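Local atomic coordinates of mandelate racemase/muconate lactonizing enzyme family protein (Roseovarius sp. TM1035, PDB entry 3T9P), a protein that is a putative enolase-superfamily enzyme that probably removes a proton next to a carboxylate in a substrate not yet identified. Residues Ile227-Glu232 / Val274-Pro279; Asp240-Val245 / Leu251-Gly256; Cys234-Tyr239 / Glu257-Tyr262. One frame throughout, in Å; residues are numbered along the deposited sequence.

Contact 1. Residues Ile227-Glu232 / Val274-Pro279; sequences IGHFEE and VDIVQP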
ATOM      1  N   ILE A 227      17.232  -9.736  27.669  1.00 20.01           N
ATOM      2  CA  ILE A 227      16.971  -9.303  26.270  1.00 18.73           C
ATOM      3  C   ILE A 227      16.221  -8.023  26.424  1.00 17.66           C
ATOM      4  O   ILE A 227      15.129  -7.986  27.027  1.00 19.21           O
ATOM      5  CB  ILE A 227      16.078 -10.313  25.447  1.00 19.52           C
ATOM      6  CG1 ILE A 227      16.603 -11.757  25.345  1.00 26.08           C
ATOM      7  CG2 ILE A 227      15.651  -9.731  24.123  1.00 20.99           C
ATOM      8  CD1 ILE A 227      17.973 -11.949  25.219  1.00 31.36           C
ATOM      9  N   GLY A 228      16.781  -6.959  25.875  1.00 18.06           N
ATOM     10  CA  GLY A 228      16.278  -5.595  26.111  1.00 18.52           C
ATOM     11  C   GLY A 228      15.446  -4.992  24.994  1.00 18.68           C
ATOM     12  O   GLY A 228      14.988  -3.872  25.132  1.00 17.27           O
ATOM     13  N   HIS A 229      15.244  -5.785  23.896  1.00 17.17           N
ATOM     14  CA  HIS A 229      14.561  -5.323  22.657  1.00 15.37           C
ATOM     15  C   HIS A 229      13.657  -6.456  22.129  1.00 14.00           C
ATOM     16  O   HIS A 229      14.141  -7.550  21.852  1.00 15.30           O
ATOM     17  CB  HIS A 229      15.694  -4.924  21.633  1.00 14.49           C
ATOM     18  CG  HIS A 229      15.256  -4.414  20.327  1.00 14.90           C
ATOM     19  ND1 HIS A 229      14.635  -5.218  19.372  1.00 21.54           N
ATOM     20  CD2 HIS A 229      15.481  -3.214  19.720  1.00 16.66           C
ATOM     21  CE1 HIS A 229      14.473  -4.518  18.254  1.00 16.84           C
ATOM     22  NE2 HIS A 229      14.976  -3.304  18.442  1.00 21.35           N
ATOM     23  N   PHE A 230      12.348  -6.207  22.070  1.00 12.30           N
ATOM     24  CA  PHE A 230      11.411  -7.234  21.590  1.00 14.80           C
ATOM     25  C   PHE A 230      10.704  -6.612  20.375  1.00 10.59           C
ATOM     26  O   PHE A 230       9.878  -5.757  20.485  1.00 12.19           O
ATOM     27  CB  PHE A 230      10.400  -7.609  22.681  1.00 14.29           C
ATOM     28  CG  PHE A 230       9.523  -8.785  22.367  1.00 15.87           C
ATOM     29  CD1 PHE A 230       9.683  -9.540  21.192  1.00 12.49           C
ATOM     30  CD2 PHE A 230       8.488  -9.131  23.297  1.00 11.78           C
ATOM     31  CE1 PHE A 230       8.828 -10.688  20.948  1.00 15.23           C
ATOM     32  CE2 PHE A 230       7.668 -10.239  23.109  1.00 16.45           C
ATOM     33  CZ  PHE A 230       7.807 -11.084  21.945  1.00 14.34           C
ATOM     34  N   GLU A 231      11.144  -6.989  19.208  1.00 13.25           N
ATOM     35  CA  GLU A 231      10.578  -6.433  17.952  1.00 14.38           C
ATOM     36  C   GLU A 231       9.342  -7.176  17.441  1.00 15.67           C
ATOM     37  O   GLU A 231       9.241  -8.396  17.556  1.00 17.06           O
ATOM     38  CB  GLU A 231      11.685  -6.474  16.949  1.00 15.28           C
ATOM     39  CG  GLU A 231      11.337  -5.904  15.565  1.00 19.08           C
ATOM     40  CD  GLU A 231      12.666  -5.600  14.801  1.00 22.43           C
ATOM     41  OE1 GLU A 231      13.776  -5.452  15.476  1.00 21.43           O
ATOM     42  OE2 GLU A 231      12.573  -5.385  13.561  1.00 22.01           O
ATOM     43  N   GLU A 232       8.394  -6.387  16.943  1.00 15.25           N
ATOM     44  CA  GLU A 232       7.126  -6.764  16.332  1.00 16.19           C
ATOM     45  C   GLU A 232       6.565  -8.020  16.999  1.00 15.89           C
ATOM     46  O   GLU A 232       6.367  -9.088  16.368  1.00 14.27           O
ATOM     47  CB  GLU A 232       7.270  -6.914  14.804  1.00 13.35           C
ATOM     48  CG  GLU A 232       6.043  -7.159  14.008  1.00 12.46           C
ATOM     49  CD  GLU A 232       6.461  -7.260  12.569  1.00 18.25           C
ATOM     50  OE1 GLU A 232       7.290  -6.371  12.171  1.00 16.20           O
ATOM     51  OE2 GLU A 232       6.011  -8.231  11.902  1.00 18.72           O
ATOM     52  N   VAL A 274       4.921   1.571  20.386  1.00 18.19           N
ATOM     53  CA  VAL A 274       6.298   1.201  20.493  1.00 16.06           C
ATOM     54  C   VAL A 274       7.179   2.136  21.319  1.00 16.64           C
ATOM     55  O   VAL A 274       6.946   3.298  21.377  1.00 16.13           O
ATOM     56  CB  VAL A 274       6.893   1.066  19.093  1.00 14.81           C
ATOM     57  CG1 VAL A 274       6.119   0.037  18.286  1.00 14.58           C
ATOM     58  CG2 VAL A 274       6.856   2.380  18.396  1.00 15.47           C
ATOM     59  N   ASP A 275       8.204   1.581  21.923  1.00 15.76           N
ATOM     60  CA  ASP A 275       9.267   2.360  22.519  1.00 15.23           C
ATOM     61  C   ASP A 275      10.339   2.843  21.491  1.00 16.48           C
ATOM     62  O   ASP A 275      11.071   3.865  21.724  1.00 14.18           O
ATOM     63  CB  ASP A 275       9.965   1.457  23.478  1.00 16.91           C
ATOM     64  CG  ASP A 275       9.093   1.070  24.622  1.00 19.27           C
ATOM     65  OD1 ASP A 275       8.644   1.983  25.339  1.00 19.33           O
ATOM     66  OD2 ASP A 275       8.914  -0.140  24.865  1.00 21.35           O
ATOM     67  N   ILE A 276      10.479   2.090  20.359  1.00 15.14           N
ATOM     68  CA  ILE A 276      11.562   2.346  19.364  1.00 16.29           C
ATOM     69  C   ILE A 276      10.983   2.164  17.946  1.00 16.57           C
ATOM     70  O   ILE A 276      10.277   1.188  17.725  1.00 17.91           O
ATOM     71  CB  ILE A 276      12.700   1.338  19.505  1.00 16.87           C
ATOM     72  CG1 ILE A 276      13.386   1.427  20.894  1.00 13.04           C
ATOM     73  CG2 ILE A 276      13.677   1.470  18.337  1.00 15.53           C
ATOM     74  CD1 ILE A 276      14.372   0.378  21.207  1.00 19.47           C
ATOM     75  N   VAL A 277      11.169   3.143  17.047  1.00 15.03           N
ATOM     76  CA  VAL A 277      10.537   3.068  15.679  1.00 14.65           C
ATOM     77  C   VAL A 277      11.606   2.511  14.727  1.00 12.76           C
ATOM     78  O   VAL A 277      12.781   2.795  14.932  1.00 13.29           O
ATOM     79  CB  VAL A 277      10.008   4.439  15.103  1.00 13.58           C
ATOM     80  CG1 VAL A 277       8.837   5.029  16.069  1.00 13.33           C
ATOM     81  CG2 VAL A 277      11.088   5.408  14.927  1.00 10.73           C
ATOM     82  N   GLN A 278      11.174   1.765  13.695  1.00 12.47           N
ATOM     83  CA  GLN A 278      12.144   0.974  12.901  1.00 13.00           C
ATOM     84  C   GLN A 278      11.741   1.045  11.468  1.00 13.73           C
ATOM     85  O   GLN A 278      11.479   0.000  10.888  1.00 15.17           O
ATOM     86  CB  GLN A 278      12.048  -0.522  13.348  1.00 13.48           C
ATOM     87  CG  GLN A 278      12.479  -0.647  14.777  1.00 15.66           C
ATOM     88  CD  GLN A 278      12.867  -2.027  15.136  1.00 22.71           C
ATOM     89  OE1 GLN A 278      11.965  -2.872  15.219  1.00 21.77           O
ATOM     90  NE2 GLN A 278      14.206  -2.268  15.435  1.00 16.49           N
ATOM     91  N   PRO A 279      11.680   2.278  10.878  1.00 13.85           N
ATOM     92  CA  PRO A 279      11.353   2.350   9.447  1.00 13.75           C
ATOM     93  C   PRO A 279      12.467   1.607   8.676  1.00 13.19           C
ATOM     94  O   PRO A 279      13.623   1.493   9.188  1.00 12.20           O
ATOM     95  CB  PRO A 279      11.476   3.890   9.122  1.00 12.62           C
ATOM     96  CG  PRO A 279      12.468   4.410  10.131  1.00 16.23           C
ATOM     97  CD  PRO A 279      12.133   3.576  11.423  1.00 14.18           C
TER
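Gln278 reaches across from 274-279 to meet both His229 and Glu231, and Ile276 adds an apolar touch to the same histidine. The end of the glutamine amide lies at the imidazole edge, near the ring plane, with His229 NE2 and Gln278 NE2 as modelled 3.3 Å apart; both groups are probably turned over in the model, and once turned back they may form a hydrogen bond. Ring and amide planes are 59° apart, and the two side chains arrive from opposite directions. Against Glu231 the amide is turned still more steeply, its plane at 67° to the carboxylate, and Gln278 CD lies 3.6 Å from Glu231 OE1. At the outer end of the isoleucine, Ile276 CD1 comes to 4.0 Å from His229 CD2 as modelled, the two side chains meeting at about a right angle.

Strand 229-231 and strand 276-277 are not sheet neighbours. Both run parallel to strand 252-255, which lies between them in the barrel typical of the enolase superfamily C-terminal domain, and the contact is made by side chains passing in front of that middle strand. The closest pair of CA atoms, in His229 and Ile276, is accordingly 8.9 Å apart. Ala254 on the intervening strand touches His229, Ile276 and Gln278. Glu231, its CG anti to the backbone N (chi1 -178°) and its chain extended beyond, carries its carboxylate to a salt bridge with Lys167, while the carboxylate of Asp205 lies close to the other oxygen, two like charges side by side. Farther out, His229 packs on Leu203 of strand 201-205 and Ile276 on Thr305.

Contact 2. Residues Asp240-Val245 / Leu251-Gly256; sequences DQTAAV and LDVAGG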
ATOM      1  N   ASP A 240      -3.091  -1.687  18.832  1.00 20.90           N
ATOM      2  CA  ASP A 240      -3.517  -1.762  20.258  1.00 22.93           C
ATOM      3  C   ASP A 240      -2.968  -3.012  20.917  1.00 22.25           C
ATOM      4  O   ASP A 240      -2.712  -3.000  22.115  1.00 22.28           O
ATOM      5  CB  ASP A 240      -5.038  -1.784  20.384  1.00 23.82           C
ATOM      6  CG  ASP A 240      -5.656  -0.428  20.167  1.00 28.24           C
ATOM      7  OD1 ASP A 240      -4.939   0.576  20.200  1.00 38.02           O
ATOM      8  OD2 ASP A 240      -6.865  -0.331  19.913  1.00 38.18           O
ATOM      9  N   GLN A 241      -2.785  -4.085  20.176  1.00 19.67           N
ATOM     10  CA  GLN A 241      -2.157  -5.260  20.721  1.00 20.74           C
ATOM     11  C   GLN A 241      -0.687  -4.989  21.097  1.00 19.36           C
ATOM     12  O   GLN A 241      -0.242  -5.310  22.165  1.00 18.08           O
ATOM     13  CB  GLN A 241      -2.240  -6.417  19.725  1.00 20.37           C
ATOM     14  CG  GLN A 241      -3.623  -6.963  19.499  1.00 20.50           C
ATOM     15  CD  GLN A 241      -3.682  -8.149  18.544  1.00 21.02           C
ATOM     16  OE1 GLN A 241      -2.732  -8.814  18.339  1.00 24.30           O
ATOM     17  NE2 GLN A 241      -4.819  -8.393  17.989  1.00 19.38           N
ATOM     18  N   THR A 242       0.025  -4.355  20.187  1.00 18.26           N
ATOM     19  CA  THR A 242       1.415  -4.031  20.410  1.00 16.89           C
ATOM     20  C   THR A 242       1.521  -3.075  21.613  1.00 18.31           C
ATOM     21  O   THR A 242       2.351  -3.233  22.433  1.00 17.37           O
ATOM     22  CB  THR A 242       2.059  -3.407  19.159  1.00 15.75           C
ATOM     23  OG1 THR A 242       1.787  -4.231  18.061  1.00 15.95           O
ATOM     24  CG2 THR A 242       3.564  -3.246  19.304  1.00 11.14           C
ATOM     25  N   ALA A 243       0.624  -2.115  21.692  1.00 17.12           N
ATOM     26  CA  ALA A 243       0.635  -1.159  22.780  1.00 17.96           C
ATOM     27  C   ALA A 243       0.428  -1.871  24.113  1.00 20.72           C
ATOM     28  O   ALA A 243       1.042  -1.552  25.053  1.00 21.51           O
ATOM     29  CB  ALA A 243      -0.375  -0.128  22.576  1.00 18.83           C
ATOM     30  N   ALA A 244      -0.451  -2.838  24.157  1.00 19.18           N
ATOM     31  CA  ALA A 244      -0.640  -3.676  25.382  1.00 21.68           C
ATOM     32  C   ALA A 244       0.628  -4.367  25.850  1.00 21.00           C
ATOM     33  O   ALA A 244       0.918  -4.407  27.078  1.00 19.83           O
ATOM     34  CB  ALA A 244      -1.806  -4.742  25.214  1.00 19.58           C
ATOM     35  N   VAL A 245       1.417  -4.881  24.907  1.00 19.40           N
ATOM     36  CA  VAL A 245       2.669  -5.528  25.217  1.00 19.21           C
ATOM     37  C   VAL A 245       3.696  -4.506  25.728  1.00 18.51           C
ATOM     38  O   VAL A 245       4.433  -4.817  26.691  1.00 19.03           O
ATOM     39  CB  VAL A 245       3.279  -6.265  23.915  1.00 19.28           C
ATOM     40  CG1 VAL A 245       4.610  -6.909  24.211  1.00 17.59           C
ATOM     41  CG2 VAL A 245       2.272  -7.355  23.402  1.00 17.68           C
ATOM     42  N   LEU A 251      11.067  -4.246  28.937  1.00 18.01           N
ATOM     43  CA  LEU A 251      12.053  -4.130  27.841  1.00 16.85           C
ATOM     44  C   LEU A 251      11.426  -3.179  26.789  1.00 17.31           C
ATOM     45  O   LEU A 251      10.308  -2.779  26.938  1.00 18.99           O
ATOM     46  CB  LEU A 251      12.482  -5.506  27.265  1.00 15.01           C
ATOM     47  CG  LEU A 251      11.313  -6.458  27.003  1.00 15.15           C
ATOM     48  CD1 LEU A 251      10.353  -5.879  25.964  1.00 14.94           C
ATOM     49  CD2 LEU A 251      11.856  -7.834  26.476  1.00 18.29           C
ATOM     50  N   ASP A 252      12.188  -2.776  25.763  1.00 18.21           N
ATOM     51  CA  ASP A 252      11.722  -1.885  24.657  1.00 16.17           C
ATOM     52  C   ASP A 252      10.997  -2.762  23.610  1.00 15.59           C
ATOM     53  O   ASP A 252      11.546  -3.764  23.128  1.00 15.13           O
ATOM     54  CB  ASP A 252      12.958  -1.209  24.025  1.00 15.96           C
ATOM     55  CG  ASP A 252      13.642  -0.123  24.974  1.00 20.71           C
ATOM     56  OD1 ASP A 252      12.895   0.497  25.811  1.00 19.87           O
ATOM     57  OD2 ASP A 252      14.894   0.111  24.844  1.00 22.71           O
ATOM     58  N   VAL A 253       9.762  -2.419  23.318  1.00 14.68           N
ATOM     59  CA  VAL A 253       9.038  -3.005  22.213  1.00 15.00           C
ATOM     60  C   VAL A 253       9.305  -2.071  21.016  1.00 15.99           C
ATOM     61  O   VAL A 253       9.221  -0.814  21.164  1.00 15.20           O
ATOM     62  CB  VAL A 253       7.572  -3.161  22.552  1.00 16.48           C
ATOM     63  CG1 VAL A 253       6.687  -3.591  21.303  1.00 17.03           C
ATOM     64  CG2 VAL A 253       7.416  -4.158  23.717  1.00 14.05           C
ATOM     65  N   ALA A 254       9.764  -2.665  19.874  1.00 15.62           N
ATOM     66  CA  ALA A 254      10.231  -1.876  18.693  1.00 13.87           C
ATOM     67  C   ALA A 254       9.353  -2.365  17.508  1.00 15.39           C
ATOM     68  O   ALA A 254       8.859  -3.526  17.509  1.00 16.22           O
ATOM     69  CB  ALA A 254      11.638  -2.129  18.412  1.00 13.96           C
ATOM     70  N   GLY A 255       9.168  -1.513  16.502  1.00 14.36           N
ATOM     71  CA  GLY A 255       8.362  -1.901  15.391  1.00 15.11           C
ATOM     72  C   GLY A 255       8.305  -0.838  14.309  1.00 14.46           C
ATOM     73  O   GLY A 255       8.789   0.303  14.522  1.00 14.02           O
ATOM     74  N   GLY A 256       7.821  -1.242  13.133  1.00 13.35           N
ATOM     75  CA  GLY A 256       7.509  -0.311  12.020  1.00 12.77           C
ATOM     76  C   GLY A 256       8.116  -0.696  10.667  1.00 15.01           C
ATOM     77  O   GLY A 256       7.948   0.014   9.716  1.00 15.34           O
TER
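Val253 offers one methyl to each of two helix residues: CG1 to Thr242 and CG2 to Val245. The valine points its CB at the helix, and its first torsion splits the two branches, CG1 lying anti to the backbone N (chi1 171°) and CG2 beside that N, which sends them to separate neighbours one helical turn apart. Val253 CG1 meets Thr242 CG2 at 3.7 Å, the closest approach of the two segments, the side chains crossing at a slant. Val245 CG1 stands 4.0 Å from Val253 CG2, and here the two valines cross at about a right angle, methyl against methyl.

Thr242 is turned so that its two branches serve different purposes. With chi1 at -51° the methyl is anti to the backbone N and directed to the strand, while OG1 stays beside that N and reaches back along the chain to make a weak hydrogen bond with Glu238 O. Val245 divides its methyls in a similar way: CG1, opposite the backbone N (chi1 178°), is carried to Val253, and CG2, next to that N, packs on Cys234 SG.

Helix 239-248 and strand 252-255 are the second and third elements of a beta-alpha-beta crossover that starts at strand 229-231, the repeating connection of a barrel of this kind, in which helices cover the outside of the parallel strands. Val253 is thus on the outward side of its strand, whereas the CB of Ala254 points away from the helix, toward residues such as His229 and Gln278. Within the helix, the bond from Val245 N to Gln241 O, 3.2 Å, keeps the turn that brings Thr242 and Val245 onto one face. Thr242 likewise touches Cys234, and Val245 also touches Ala215 of the preceding helix 212-224.

Contact 3. Residues Cys234-Tyr239 / Glu257-Tyr262; sequences CPYWEY and EQDCEY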
ATOM      1  N   CYS A 234       3.440  -8.579  18.129  1.00 15.03           N
ATOM      2  CA  CYS A 234       2.104  -8.821  17.675  1.00 17.16           C
ATOM      3  C   CYS A 234       2.001  -8.494  16.159  1.00 17.27           C
ATOM      4  O   CYS A 234       2.867  -7.753  15.635  1.00 16.27           O
ATOM      5  CB  CYS A 234       1.148  -7.875  18.414  1.00 18.18           C
ATOM      6  SG  CYS A 234       1.243  -8.314  20.272  1.00 20.59           S
ATOM      7  N   PRO A 235       0.928  -9.024  15.492  1.00 18.20           N
ATOM      8  CA  PRO A 235       0.702  -8.544  14.080  1.00 17.43           C
ATOM      9  C   PRO A 235       0.908  -7.019  14.041  1.00 16.27           C
ATOM     10  O   PRO A 235       0.306  -6.238  14.849  1.00 16.56           O
ATOM     11  CB  PRO A 235      -0.750  -8.953  13.793  1.00 16.74           C
ATOM     12  CG  PRO A 235      -0.920 -10.272  14.602  1.00 18.34           C
ATOM     13  CD  PRO A 235      -0.240  -9.818  15.958  1.00 19.76           C
ATOM     14  N   TYR A 236       1.773  -6.573  13.115  1.00 14.28           N
ATOM     15  CA  TYR A 236       2.163  -5.181  13.096  1.00 14.16           C
ATOM     16  C   TYR A 236       1.019  -4.233  12.822  1.00 14.15           C
ATOM     17  O   TYR A 236       1.100  -3.034  13.225  1.00 14.40           O
ATOM     18  CB  TYR A 236       3.342  -4.927  12.115  1.00 13.44           C
ATOM     19  CG  TYR A 236       2.995  -5.065  10.656  1.00 14.56           C
ATOM     20  CD1 TYR A 236       2.315  -4.035   9.997  1.00 16.10           C
ATOM     21  CD2 TYR A 236       3.318  -6.250   9.937  1.00 11.56           C
ATOM     22  CE1 TYR A 236       2.013  -4.097   8.649  1.00 18.61           C
ATOM     23  CE2 TYR A 236       3.031  -6.345   8.563  1.00 12.67           C
ATOM     24  CZ  TYR A 236       2.390  -5.251   7.921  1.00 12.12           C
ATOM     25  OH  TYR A 236       2.037  -5.299   6.596  1.00 13.66           O
ATOM     26  N   TRP A 237      -0.043  -4.729  12.202  1.00 14.45           N
ATOM     27  CA  TRP A 237      -1.223  -3.860  11.850  1.00 15.39           C
ATOM     28  C   TRP A 237      -2.219  -3.845  13.015  1.00 18.30           C
ATOM     29  O   TRP A 237      -3.195  -3.136  12.937  1.00 18.38           O
ATOM     30  CB  TRP A 237      -1.953  -4.382  10.595  1.00 14.67           C
ATOM     31  CG  TRP A 237      -2.325  -5.846  10.673  1.00 13.15           C
ATOM     32  CD1 TRP A 237      -3.544  -6.337  11.018  1.00 20.06           C
ATOM     33  CD2 TRP A 237      -1.522  -6.973  10.349  1.00 13.35           C
ATOM     34  NE1 TRP A 237      -3.525  -7.706  10.948  1.00 15.90           N
ATOM     35  CE2 TRP A 237      -2.296  -8.117  10.566  1.00 17.16           C
ATOM     36  CE3 TRP A 237      -0.165  -7.134   9.945  1.00 14.88           C
ATOM     37  CZ2 TRP A 237      -1.803  -9.421  10.389  1.00 18.29           C
ATOM     38  CZ3 TRP A 237       0.345  -8.404   9.789  1.00 13.92           C
ATOM     39  CH2 TRP A 237      -0.499  -9.551   9.980  1.00 18.76           C
ATOM     40  N   GLU A 238      -1.967  -4.558  14.123  1.00 17.94           N
ATOM     41  CA  GLU A 238      -2.805  -4.425  15.365  1.00 18.05           C
ATOM     42  C   GLU A 238      -2.118  -3.581  16.393  1.00 18.73           C
ATOM     43  O   GLU A 238      -1.517  -4.095  17.339  1.00 18.14           O
ATOM     44  CB  GLU A 238      -3.077  -5.802  15.967  1.00 19.09           C
ATOM     45  CG  GLU A 238      -3.768  -6.742  15.015  1.00 18.37           C
ATOM     46  CD  GLU A 238      -5.253  -6.383  14.870  1.00 22.95           C
ATOM     47  OE1 GLU A 238      -5.741  -5.462  15.571  1.00 26.44           O
ATOM     48  OE2 GLU A 238      -5.922  -7.026  14.045  1.00 26.54           O
ATOM     49  N   TYR A 239      -2.233  -2.282  16.228  1.00 18.35           N
ATOM     50  CA  TYR A 239      -1.485  -1.352  16.998  1.00 19.85           C
ATOM     51  C   TYR A 239      -1.827  -1.452  18.514  1.00 20.67           C
ATOM     52  O   TYR A 239      -0.966  -1.296  19.362  1.00 17.89           O
ATOM     53  CB  TYR A 239      -1.775   0.042  16.417  1.00 20.45           C
ATOM     54  CG  TYR A 239      -1.182   0.160  15.024  1.00 20.15           C
ATOM     55  CD1 TYR A 239       0.189   0.433  14.857  1.00 23.97           C
ATOM     56  CD2 TYR A 239      -1.953  -0.068  13.866  1.00 24.22           C
ATOM     57  CE1 TYR A 239       0.749   0.542  13.534  1.00 17.62           C
ATOM     58  CE2 TYR A 239      -1.369  -0.015  12.566  1.00 21.73           C
ATOM     59  CZ  TYR A 239      -0.032   0.310  12.452  1.00 19.82           C
ATOM     60  OH  TYR A 239       0.534   0.343  11.218  1.00 17.80           O
ATOM     61  N   GLU A 257       8.906  -1.762  10.613  1.00 12.10           N
ATOM     62  CA  GLU A 257       9.549  -2.260   9.362  1.00 15.32           C
ATOM     63  C   GLU A 257       8.623  -2.180   8.170  1.00 14.18           C
ATOM     64  O   GLU A 257       9.060  -1.724   7.082  1.00 14.32           O
ATOM     65  CB  GLU A 257      10.007  -3.750   9.560  1.00 14.62           C
ATOM     66  CG  GLU A 257      10.355  -4.502   8.283  1.00 22.27           C
ATOM     67  CD  GLU A 257      10.697  -6.037   8.459  1.00 27.33           C
ATOM     68  OE1 GLU A 257      10.297  -6.665   9.462  1.00 21.73           O
ATOM     69  OE2 GLU A 257      11.310  -6.614   7.480  1.00 28.01           O
ATOM     70  N   GLN A 258       7.359  -2.609   8.324  1.00 14.09           N
ATOM     71  CA  GLN A 258       6.455  -2.656   7.184  1.00 12.25           C
ATOM     72  C   GLN A 258       5.544  -1.412   7.090  1.00 14.76           C
ATOM     73  O   GLN A 258       4.636  -1.368   6.246  1.00 14.53           O
ATOM     74  CB  GLN A 258       5.545  -3.867   7.290  1.00 10.82           C
ATOM     75  CG  GLN A 258       6.278  -5.223   7.067  1.00 15.16           C
ATOM     76  CD  GLN A 258       6.840  -5.870   8.304  1.00 16.10           C
ATOM     77  OE1 GLN A 258       6.532  -5.510   9.459  1.00 16.29           O
ATOM     78  NE2 GLN A 258       7.683  -6.824   8.085  1.00 10.18           N
ATOM     79  N   ASP A 259       5.766  -0.418   7.959  1.00 13.49           N
ATOM     80  CA  ASP A 259       4.920   0.771   7.882  1.00 16.65           C
ATOM     81  C   ASP A 259       5.474   1.717   6.856  1.00 14.46           C
ATOM     82  O   ASP A 259       6.617   2.091   7.007  1.00 15.41           O
ATOM     83  CB  ASP A 259       4.898   1.440   9.280  1.00 16.74           C
ATOM     84  CG  ASP A 259       3.927   0.709  10.197  1.00 21.41           C
ATOM     85  OD1 ASP A 259       4.256  -0.353  10.787  1.00 20.42           O
ATOM     86  OD2 ASP A 259       2.764   1.164  10.240  1.00 24.08           O
ATOM     87  N   CYS A 260       4.712   2.063   5.797  1.00 14.38           N
ATOM     88  CA  CYS A 260       5.305   2.878   4.756  1.00 16.00           C
ATOM     89  C   CYS A 260       4.564   4.214   4.442  1.00 15.89           C
ATOM     90  O   CYS A 260       5.047   5.032   3.630  1.00 16.50           O
ATOM     91  CB  CYS A 260       5.477   2.089   3.449  1.00 17.15           C
ATOM     92  SG  CYS A 260       3.941   1.548   2.721  1.00 17.66           S
ATOM     93  N   GLU A 261       3.414   4.432   5.058  1.00 15.95           N
ATOM     94  CA  GLU A 261       2.621   5.649   4.851  1.00 15.42           C
ATOM     95  C   GLU A 261       2.544   6.393   6.197  1.00 16.96           C
ATOM     96  O   GLU A 261       2.385   5.762   7.252  1.00 15.51           O
ATOM     97  CB  GLU A 261       1.157   5.275   4.520  1.00 17.09           C
ATOM     98  CG  GLU A 261       1.035   4.483   3.164  1.00 14.83           C
ATOM     99  CD  GLU A 261       1.639   5.324   1.980  1.00 15.20           C
ATOM    100  OE1 GLU A 261       1.535   6.594   1.932  1.00 13.86           O
ATOM    101  OE2 GLU A 261       2.162   4.709   1.028  1.00 17.98           O
ATOM    102  N   TYR A 262       2.643   7.715   6.164  1.00 17.49           N
ATOM    103  CA  TYR A 262       2.608   8.545   7.368  1.00 20.16           C
ATOM    104  C   TYR A 262       1.345   8.308   8.272  1.00 20.46           C
ATOM    105  O   TYR A 262       1.402   8.280   9.519  1.00 21.67           O
ATOM    106  CB  TYR A 262       2.772  10.011   6.978  1.00 19.00           C
ATOM    107  CG  TYR A 262       4.052  10.363   6.216  1.00 19.84           C
ATOM    108  CD1 TYR A 262       5.284   9.722   6.481  1.00 20.44           C
ATOM    109  CD2 TYR A 262       4.030  11.370   5.266  1.00 19.47           C
ATOM    110  CE1 TYR A 262       6.414  10.080   5.752  1.00 17.45           C
ATOM    111  CE2 TYR A 262       5.144  11.835   4.654  1.00 20.62           C
ATOM    112  CZ  TYR A 262       6.338  11.129   4.880  1.00 20.28           C
ATOM    113  OH  TYR A 262       7.421  11.496   4.215  1.00 24.52           O
TER
HETATM  114  O   HOH W   1       3.410  -1.474  12.833  1.00 17.01           O
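Two loops face each other here, with Tyr236 and Gln258 nearest at 7.7 Å between CA atoms and the first loop folded into a type I turn from Pro235 to Glu238. Gln258 CB sits over one face of the Tyr236 ring in a CH-pi contact, 3.7 Å from its centroid and 20° off the normal. Trp237 CE3 covers the opposite face, so the ring is held between the two. CG of Tyr236 takes the crowded position between backbone N and carbonyl carbon (chi1 70°), which turns the ring so that one face meets Gln258; its OH bonds to Leu93 O of the second subunit. With alanine in place of this tyrosine, Gln258 and Trp237 would probably lose the ring between them, and Leu93 O of the second subunit its hydroxyl partner. Tyr239 OH donates to the syn lone pair of Asp259 OD2 at 2.6 Å, ring and carboxylate planes 63° apart; Ser264 is a second partner of OD2. A water bridges Tyr236 O and Asp259 OD1. The loops follow strands 229-231 and 252-255 of the barrel and lead into helices 239-248 and 262-270, and Tyr239 also packs on Leu267 and Met268 of the latter helix.

How the contacts relate
All three contacts are buried, but they occupy different layers of one barrel, with strand 252-255 or the loop after it close to each. Contact 1 lies on the inner side of the strands and is mostly polar. Contact 2 lies on their outer side, beneath a helix, and is made of methyl groups alone. Contact 3 joins the loops that follow two of the strands and mixes aromatic packing with a hydrogen bond and a water; it alone of the three borders the second subunit through several residues. Backbone pairs such as Phe230 N with Asp252 O tie contacts 1 and 2 together, while Cys234 connects contact 3 to the helix of contact 2.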